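Local coordinates for probable oxidoreductase protein (Rhizobium etli, PDB 4FB5) that probably acts as a nucleotide-dependent oxidoreductase of the Gfo/Idh/MocA family, joining an NAD-binding Rossmann fold to a C-terminal sheet domain, at residues L150-I155 against F210-L215; G223-V228 against H378-S383; T230-P235 against E250-A255. One frame throughout, in Å; residues are numbered along the deposited sequence.

Contact 1 (L150-I155 against F210-L215); sequences LGYNYI and FAVHPL
ND1 of His213 is approached from two tyrosine rings, with Tyr154 CD2 at 3.4 Å from it and Tyr152 CD1 on the other side of the imidazole. Together the three rings form an aromatic cluster where the loop leaving the last Rossmann strand, 148-150, meets helix 206-221 of the C-terminal domain. In Gfo/Idh/MocA relatives the active-site cleft lies between these two domains.

Tyr154 makes a T-shaped (edge-to-face) pair: its CD2-CE2 edge points into the imidazole face, the planes stand at 84° and the centroids are 4.8 Å apart. Tyr152 comes from the other side of the ring plane as an offset edge-to-face pair, displaced from the ring centre, with centroids 5.8 Å apart, so its hold on the imidazole is looser. With CG anti to its own carbonyl carbon (chi1 -70°), His213 extends its ring between the two tyrosines. No hydrogen bond crosses the contact.

An inverse gamma turn centred on Gly151 leads into Tyr152, whose N closes it with a weak bond to Leu150 O. Tyr154 also packs on His338 of the second subunit. Beyond the imidazole, Tyr152 runs on across Val212, where CE1 lies 3.5 Å from Val212 CB and the phenol OH is 3.4 Å from that same carbon.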
loop_
_atom_site.group_PDB
_atom_site.type_symbol
_atom_site.label_atom_id
_atom_site.label_comp_id
_atom_site.label_asym_id
_atom_site.label_seq_id
_atom_site.Cartn_x
_atom_site.Cartn_y
_atom_site.Cartn_z
ATOM N N LEU A 150 22.846 -11.891 22.611
ATOM C CA LEU A 150 22.827 -10.540 22.112
ATOM C C LEU A 150 21.423 -10.129 21.738
ATOM O O LEU A 150 20.590 -10.984 21.448
ATOM C CB LEU A 150 23.736 -10.447 20.923
ATOM C CG LEU A 150 25.160 -10.594 21.379
ATOM C CD1 LEU A 150 25.999 -11.084 20.259
ATOM C CD2 LEU A 150 25.620 -9.267 21.877
ATOM N N GLY A 151 21.169 -8.820 21.750
ATOM C CA GLY A 151 19.852 -8.272 21.473
ATOM C C GLY A 151 19.685 -8.007 19.995
ATOM O O GLY A 151 19.652 -6.849 19.529
ATOM N N TYR A 152 19.589 -9.087 19.241
ATOM C CA TYR A 152 19.216 -8.976 17.864
ATOM C C TYR A 152 17.726 -9.289 17.815
ATOM O O TYR A 152 17.346 -10.382 17.400
ATOM C CB TYR A 152 20.030 -9.950 16.998
ATOM C CG TYR A 152 21.442 -9.493 16.750
ATOM C CD1 TYR A 152 21.696 -8.387 15.951
ATOM C CD2 TYR A 152 22.542 -10.162 17.323
ATOM C CE1 TYR A 152 23.007 -7.951 15.723
ATOM C CE2 TYR A 152 23.844 -9.723 17.120
ATOM C CZ TYR A 152 24.065 -8.610 16.308
ATOM O OH TYR A 152 25.336 -8.144 16.048
ATOM N N ASN A 153 16.882 -8.343 18.216
ATOM C CA ASN A 153 15.451 -8.651 18.426
ATOM C C ASN A 153 14.590 -8.843 17.181
ATOM O O ASN A 153 13.622 -9.567 17.219
ATOM C CB ASN A 153 14.815 -7.606 19.310
ATOM C CG ASN A 153 15.286 -6.242 18.973
ATOM O OD1 ASN A 153 16.069 -5.661 19.724
ATOM N ND2 ASN A 153 14.900 -5.739 17.802
ATOM N N TYR A 154 14.930 -8.192 16.081
ATOM C CA TYR A 154 14.159 -8.358 14.855
ATOM C C TYR A 154 13.867 -9.831 14.540
ATOM O O TYR A 154 12.722 -10.165 14.204
ATOM C CB TYR A 154 14.822 -7.602 13.709
ATOM C CG TYR A 154 14.785 -6.150 14.034
ATOM C CD1 TYR A 154 13.565 -5.489 14.184
ATOM C CD2 TYR A 154 15.925 -5.436 14.236
ATOM C CE1 TYR A 154 13.503 -4.176 14.495
ATOM C CE2 TYR A 154 15.873 -4.096 14.572
ATOM C CZ TYR A 154 14.659 -3.475 14.695
ATOM O OH TYR A 154 14.594 -2.137 15.023
ATOM N N ILE A 155 14.900 -10.672 14.692
ATOM C CA ILE A 155 14.849 -12.162 14.679
ATOM C C ILE A 155 13.654 -12.788 15.370
ATOM O O ILE A 155 13.198 -13.834 14.948
ATOM C CB ILE A 155 16.110 -12.765 15.373
ATOM C CG1 ILE A 155 17.374 -12.429 14.617
ATOM C CG2 ILE A 155 16.086 -14.224 15.456
ATOM C CD1 ILE A 155 17.173 -12.212 13.122
ATOM N N PHE A 210 23.644 -0.649 11.986
ATOM C CA PHE A 210 22.484 -1.096 11.273
ATOM C C PHE A 210 22.687 -2.453 10.616
ATOM O O PHE A 210 21.774 -3.279 10.667
ATOM C CB PHE A 210 22.128 -0.086 10.171
ATOM C CG PHE A 210 21.262 1.090 10.644
ATOM C CD1 PHE A 210 21.237 1.487 11.998
ATOM C CD2 PHE A 210 20.494 1.828 9.712
ATOM C CE1 PHE A 210 20.446 2.586 12.423
ATOM C CE2 PHE A 210 19.705 2.910 10.117
ATOM C CZ PHE A 210 19.681 3.293 11.480
ATOM N N ALA A 211 23.847 -2.688 9.982
ATOM C CA ALA A 211 24.039 -3.881 9.133
ATOM C C ALA A 211 23.934 -5.202 9.903
ATOM O O ALA A 211 23.550 -6.257 9.329
ATOM C CB ALA A 211 25.353 -3.804 8.357
ATOM N N VAL A 212 24.222 -5.130 11.202
ATOM C CA VAL A 212 24.206 -6.321 12.049
ATOM C C VAL A 212 22.810 -6.929 12.193
ATOM O O VAL A 212 22.659 -8.167 12.259
ATOM C CB VAL A 212 24.912 -6.072 13.423
ATOM C CG1 VAL A 212 26.367 -5.802 13.195
ATOM C CG2 VAL A 212 24.325 -4.876 14.164
ATOM N N HIS A 213 21.789 -6.074 12.215
ATOM C CA HIS A 213 20.423 -6.561 12.203
ATOM C C HIS A 213 20.089 -7.342 10.918
ATOM O O HIS A 213 19.719 -8.534 10.968
ATOM C CB HIS A 213 19.467 -5.406 12.412
ATOM C CG HIS A 213 19.512 -4.849 13.787
ATOM N ND1 HIS A 213 19.234 -5.609 14.905
ATOM C CD2 HIS A 213 19.787 -3.604 14.234
ATOM C CE1 HIS A 213 19.361 -4.860 15.984
ATOM N NE2 HIS A 213 19.694 -3.638 15.604
ATOM N N PRO A 214 20.185 -6.678 9.755
ATOM C CA PRO A 214 19.928 -7.468 8.557
ATOM C C PRO A 214 20.815 -8.716 8.477
ATOM O O PRO A 214 20.340 -9.764 8.070
ATOM C CB PRO A 214 20.194 -6.487 7.406
ATOM C CG PRO A 214 20.559 -5.172 8.007
ATOM C CD PRO A 214 20.197 -5.235 9.471
ATOM N N LEU A 215 22.085 -8.638 8.877
ATOM C CA LEU A 215 22.877 -9.874 8.878
ATOM C C LEU A 215 22.336 -10.838 9.918
ATOM O O LEU A 215 22.269 -12.051 9.661
ATOM C CB LEU A 215 24.350 -9.660 9.162
ATOM C CG LEU A 215 25.154 -8.654 8.385
ATOM C CD1 LEU A 215 26.536 -8.769 8.945
ATOM C CD2 LEU A 215 25.142 -8.927 6.880
#

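Contact 2 (G223-V228 against H378-S383)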
loop_
_atom_site.group_PDB
_atom_site.type_symbol
_atom_site.label_atom_id
_atom_site.label_comp_id
_atom_site.label_asym_id
_atom_site.label_seq_id
_atom_site.Cartn_x
_atom_site.Cartn_y
_atom_site.Cartn_z
ATOM N N GLY A 223 22.305 -18.364 6.804
ATOM C CA GLY A 223 23.431 -18.553 7.650
ATOM C C GLY A 223 24.353 -17.382 7.429
ATOM O O GLY A 223 23.911 -16.295 7.009
ATOM N N HIS A 224 25.628 -17.614 7.729
ATOM C CA HIS A 224 26.645 -16.590 7.736
ATOM C C HIS A 224 27.107 -16.125 6.340
ATOM O O HIS A 224 26.771 -16.721 5.332
ATOM C CB HIS A 224 27.805 -17.056 8.600
ATOM C CG HIS A 224 27.543 -16.939 10.069
ATOM N ND1 HIS A 224 27.365 -15.725 10.701
ATOM C CD2 HIS A 224 27.447 -17.883 11.037
ATOM C CE1 HIS A 224 27.158 -15.922 11.991
ATOM N NE2 HIS A 224 27.213 -17.225 12.225
ATOM N N VAL A 225 27.854 -15.034 6.291
ATOM C CA VAL A 225 28.210 -14.401 5.023
ATOM C C VAL A 225 29.599 -14.862 4.569
ATOM O O VAL A 225 30.495 -15.067 5.403
ATOM C CB VAL A 225 28.186 -12.884 5.223
ATOM C CG1 VAL A 225 28.595 -12.192 4.010
ATOM C CG2 VAL A 225 26.799 -12.478 5.532
ATOM N N GLU A 226 29.816 -14.995 3.268
ATOM C CA GLU A 226 31.045 -15.684 2.823
ATOM C C GLU A 226 31.990 -14.881 1.984
ATOM O O GLU A 226 33.187 -15.027 2.129
ATOM C CB GLU A 226 30.744 -17.037 2.177
ATOM C CG GLU A 226 30.233 -18.050 3.227
ATOM C CD GLU A 226 29.478 -19.253 2.608
ATOM O OE1 GLU A 226 29.600 -19.485 1.358
ATOM O OE2 GLU A 226 28.770 -19.966 3.393
ATOM N N ALA A 227 31.475 -14.041 1.114
ATOM C CA ALA A 227 32.298 -13.073 0.443
ATOM C C ALA A 227 31.470 -11.788 0.436
ATOM O O ALA A 227 30.249 -11.867 0.504
ATOM C CB ALA A 227 32.601 -13.536 -0.937
ATOM N N VAL A 228 32.122 -10.624 0.383
ATOM C CA VAL A 228 31.466 -9.319 0.427
ATOM C C VAL A 228 32.249 -8.325 -0.399
ATOM O O VAL A 228 33.453 -8.455 -0.502
ATOM C CB VAL A 228 31.288 -8.747 1.875
ATOM C CG1 VAL A 228 30.473 -9.709 2.759
ATOM C CG2 VAL A 228 32.625 -8.376 2.543
ATOM N N HIS A 378 33.561 -6.481 9.814
ATOM C CA HIS A 378 34.953 -5.970 9.676
ATOM C C HIS A 378 35.422 -6.173 8.241
ATOM O O HIS A 378 36.065 -5.294 7.625
ATOM C CB HIS A 378 35.883 -6.579 10.725
ATOM C CG HIS A 378 35.558 -6.183 12.145
ATOM N ND1 HIS A 378 35.736 -4.900 12.625
ATOM C CD2 HIS A 378 35.094 -6.912 13.199
ATOM C CE1 HIS A 378 35.362 -4.846 13.898
ATOM N NE2 HIS A 378 34.964 -6.056 14.273
ATOM N N ALA A 379 35.018 -7.313 7.689
ATOM C CA ALA A 379 35.276 -7.650 6.275
ATOM C C ALA A 379 34.687 -6.655 5.309
ATOM O O ALA A 379 35.333 -6.248 4.340
ATOM C CB ALA A 379 34.730 -8.999 5.981
HETATM N N MSE A 380 33.465 -6.223 5.595
HETATM C CA MSE A 380 32.833 -5.209 4.761
HETATM C C MSE A 380 33.599 -3.895 4.758
HETATM O O MSE A 380 33.809 -3.317 3.709
HETATM C CB MSE A 380 31.376 -5.029 5.145
HETATM C CG MSE A 380 30.546 -6.273 4.873
HETATM SE SE MSE A 380 28.795 -6.340 5.821
HETATM C CE MSE A 380 28.382 -8.261 5.634
ATOM N N ALA A 381 34.040 -3.433 5.919
ATOM C CA ALA A 381 34.814 -2.209 5.956
ATOM C C ALA A 381 36.144 -2.376 5.174
ATOM O O ALA A 381 36.538 -1.540 4.294
ATOM C CB ALA A 381 35.072 -1.821 7.353
ATOM N N GLN A 382 36.819 -3.480 5.461
ATOM C CA GLN A 382 38.076 -3.721 4.817
ATOM C C GLN A 382 37.758 -3.730 3.345
ATOM O O GLN A 382 38.380 -3.015 2.519
ATOM C CB GLN A 382 38.655 -5.061 5.265
ATOM C CG GLN A 382 39.953 -5.350 4.571
ATOM C CD GLN A 382 40.617 -6.674 4.991
ATOM O OE1 GLN A 382 39.959 -7.617 5.468
ATOM N NE2 GLN A 382 41.939 -6.756 4.749
ATOM N N SER A 383 36.733 -4.504 3.023
ATOM C CA SER A 383 36.311 -4.607 1.677
ATOM C C SER A 383 36.262 -3.273 0.959
ATOM O O SER A 383 36.438 -3.246 -0.261
ATOM C CB SER A 383 34.970 -5.300 1.648
ATOM O OG SER A 383 34.431 -5.245 0.355
#
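Strand 225-228 and helix 378-383 run almost parallel, their directions 9° apart and their axes 8.7 Å at closest approach, and the backbones come nearest where the CA atoms of Val228 and Met380 lie 6.1 Å apart. Val228 carries most of the contact, and its two methyls divide the work. CG2 reaches the helix itself: it lies 3.8 Å from CG of Met380, a selenomethionine, and 4.1 Å from Ala379 CB, with Ser383 CB also beside it. CG1 also reaches the far end of the Met380 chain, at 3.8 Å from its CE. That chain runs extended beyond CG (chi2 163°), crossing the valine at about a right angle and carrying its terminal methyl on toward Val225, whose CG1 is 4.3 Å from Met380 CE.

Val225 and Val228 are three residues apart, yet both direct their CB toward the helix. The reason is a classic beta bulge, in which Glu226 and Ala227 together face Arg260 on the neighbouring strand 254-261; the extra residue shifts the alternation, and Ala227 points away. The packing belongs to the helical layer that covers the mixed sheet of the C-terminal domain. The Met380 side chain lies between the sheet and helix 206-221, touching Val257 and Met259 on strand 254-261 as well as Leu207 and Leu215 on that helix.

Between the two segments the polar part is small and lies at the Ser383 end. Ser383 OG takes a hydrogen bond from Thr230 N, just past the segment, and also lies 3.5 Å from Val228 O, at best a weak bond. Val225 O, at the other end, is bonded by Arg372 NH2 from an earlier turn of the same helix.

Contact 3 (T230-P235 against E250-A255)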
loop_
_atom_site.group_PDB
_atom_site.type_symbol
_atom_site.label_atom_id
_atom_site.label_comp_id
_atom_site.label_asym_id
_atom_site.label_seq_id
_atom_site.Cartn_x
_atom_site.Cartn_y
_atom_site.Cartn_z
ATOM N N THR A 230 31.992 -3.886 -0.706
ATOM C CA THR A 230 31.280 -2.797 -0.128
ATOM C C THR A 230 31.560 -1.445 -0.772
ATOM O O THR A 230 32.695 -1.124 -1.036
ATOM C CB THR A 230 31.681 -2.753 1.300
ATOM O OG1 THR A 230 31.367 -4.025 1.883
ATOM C CG2 THR A 230 30.944 -1.671 2.038
ATOM N N ASP A 231 30.510 -0.672 -1.042
ATOM C CA ASP A 231 30.629 0.750 -1.351
ATOM C C ASP A 231 30.044 1.489 -0.150
ATOM O O ASP A 231 29.067 1.029 0.446
ATOM C CB ASP A 231 29.898 1.133 -2.643
ATOM C CG ASP A 231 30.291 2.522 -3.128
ATOM O OD1 ASP A 231 31.214 3.099 -2.500
ATOM O OD2 ASP A 231 29.705 3.064 -4.104
HETATM N N MSE A 232 30.670 2.592 0.252
HETATM C CA MSE A 232 30.248 3.288 1.489
HETATM C C MSE A 232 30.088 4.745 1.251
HETATM O O MSE A 232 30.840 5.294 0.458
HETATM C CB MSE A 232 31.221 3.059 2.624
HETATM C CG MSE A 232 30.734 1.950 3.434
HETATM SE SE MSE A 232 31.995 1.486 4.756
HETATM C CE MSE A 232 30.879 1.046 6.275
ATOM N N VAL A 233 29.092 5.364 1.895
ATOM C CA VAL A 233 28.880 6.813 1.720
ATOM C C VAL A 233 29.065 7.648 3.009
ATOM O O VAL A 233 28.434 7.362 4.014
ATOM C CB VAL A 233 27.486 7.133 1.073
ATOM C CG1 VAL A 233 27.446 8.549 0.498
ATOM C CG2 VAL A 233 27.139 6.155 -0.015
ATOM N N LYS A 234 29.926 8.673 2.951
ATOM C CA LYS A 234 29.910 9.828 3.875
ATOM C C LYS A 234 29.099 11.009 3.270
ATOM O O LYS A 234 29.651 11.910 2.630
ATOM C CB LYS A 234 31.319 10.255 4.087
ATOM C CG LYS A 234 31.595 11.238 5.157
ATOM C CD LYS A 234 33.145 11.396 5.295
ATOM C CE LYS A 234 33.687 10.065 5.862
ATOM N NZ LYS A 234 35.116 10.064 6.232
ATOM N N PRO A 235 27.771 11.030 3.500
ATOM C CA PRO A 235 26.984 12.082 2.850
ATOM C C PRO A 235 27.416 13.509 3.204
ATOM O O PRO A 235 27.212 14.404 2.364
ATOM C CB PRO A 235 25.563 11.824 3.374
ATOM C CG PRO A 235 25.812 11.158 4.786
ATOM C CD PRO A 235 26.994 10.265 4.510
ATOM N N GLU A 250 34.111 10.970 10.350
ATOM C CA GLU A 250 35.212 9.994 10.284
ATOM C C GLU A 250 34.784 8.642 9.685
ATOM O O GLU A 250 35.623 7.800 9.264
ATOM C CB GLU A 250 35.737 9.772 11.703
ATOM C CG GLU A 250 36.524 10.957 12.211
ATOM C CD GLU A 250 37.034 10.794 13.651
ATOM O OE1 GLU A 250 37.129 9.666 14.182
ATOM O OE2 GLU A 250 37.349 11.832 14.270
ATOM N N ASN A 251 33.463 8.531 9.618
ATOM C CA ASN A 251 32.614 7.383 9.562
ATOM C C ASN A 251 31.834 7.483 8.291
ATOM O O ASN A 251 31.828 8.536 7.600
ATOM C CB ASN A 251 31.518 7.647 10.612
ATOM C CG ASN A 251 31.517 6.669 11.671
ATOM O OD1 ASN A 251 32.298 5.763 11.626
ATOM N ND2 ASN A 251 30.664 6.811 12.639
ATOM N N HIS A 252 31.030 6.454 8.083
ATOM C CA HIS A 252 30.191 6.357 6.910
ATOM C C HIS A 252 28.735 6.082 7.313
ATOM O O HIS A 252 28.447 5.160 8.068
ATOM C CB HIS A 252 30.745 5.279 5.989
ATOM C CG HIS A 252 31.996 5.694 5.300
ATOM N ND1 HIS A 252 33.252 5.402 5.799
ATOM C CD2 HIS A 252 32.192 6.443 4.179
ATOM C CE1 HIS A 252 34.166 5.920 4.993
ATOM N NE2 HIS A 252 33.555 6.570 4.012
ATOM N N ASP A 253 27.818 6.899 6.840
ATOM C CA ASP A 253 26.425 6.740 7.225
ATOM C C ASP A 253 25.653 5.825 6.282
ATOM O O ASP A 253 24.477 5.579 6.474
ATOM C CB ASP A 253 25.767 8.098 7.366
ATOM C CG ASP A 253 26.100 8.736 8.696
ATOM O OD1 ASP A 253 25.779 8.128 9.752
ATOM O OD2 ASP A 253 26.702 9.826 8.719
ATOM N N ALA A 254 26.331 5.275 5.292
ATOM C CA ALA A 254 25.668 4.425 4.309
ATOM C C ALA A 254 26.637 3.388 3.714
ATOM O O ALA A 254 27.816 3.684 3.444
ATOM C CB ALA A 254 25.021 5.292 3.182
ATOM N N ALA A 255 26.111 2.200 3.481
ATOM C CA ALA A 255 26.874 1.067 3.007
ATOM C C ALA A 255 26.006 0.154 2.146
ATOM O O ALA A 255 24.871 -0.199 2.474
ATOM C CB ALA A 255 27.451 0.294 4.165
#
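Lys234 lies along the backbone of residues 250-252 and over the His252 ring. Its CB is 3.9 Å from His252 CD2, and CG and CD then follow Asn251 O, CG at 3.7 Å. A bend at chi3 (-68°) brings CE beside Asn251 O and over the imidazole face, offset toward its rim, 4.2 Å from the centroid and 21° off the normal, a CH-pi contact. NZ passes beyond the ring and hydrogen-bonds Val249 O. Met232 CB makes a second CH-pi contact over the opposite face.

Antiparallel pairing of strands 225-233 and 254-261 sets this register. Met232 with Ala255 is a non-hydrogen-bonded pair; Val233 with Ala254 is a hydrogen-bonded one, where Val233 N reaches Ala254 O at 2.6 Å with an N-H...O angle of 164°. Val233 O takes two weak bonds, from Asp253 N and Ala254 N, as the pairing ends. Asp231 forms a salt bridge to Arg260 of the third subunit.

An alanine at Lys234 would remove the CE packing from one imidazole face and would probably leave Val249 O without its ammonium donor. Lysine and histidine thus meet through carbon and ring, but with NZ only 4.4 Å from His252 NE2, the ammonium charge would probably disfavour protonation of the imidazole.

Overall arrangement
Contact 1 closes along the chain before the other two open, and contact 3 is nested inside the loop closed by contact 2. Contact 1 lies near the centre of the chain, where the loop after the Rossmann sheet meets helix 206-221. That helix leads directly into strand 225-233, which contacts 2 and 3 share. The centres of contacts 1 and 2 are about 16 Å apart and joined by packing of Leu215 on Met380 and Val225; contacts 2 and 3, about 15 Å apart between centres, are linked through Thr230, bonded to Ser383. Contacts 1 and 3 do not touch. The series therefore runs from the domain boundary, through the helices covering the C-terminal sheet, to a strand end near a neighbouring subunit.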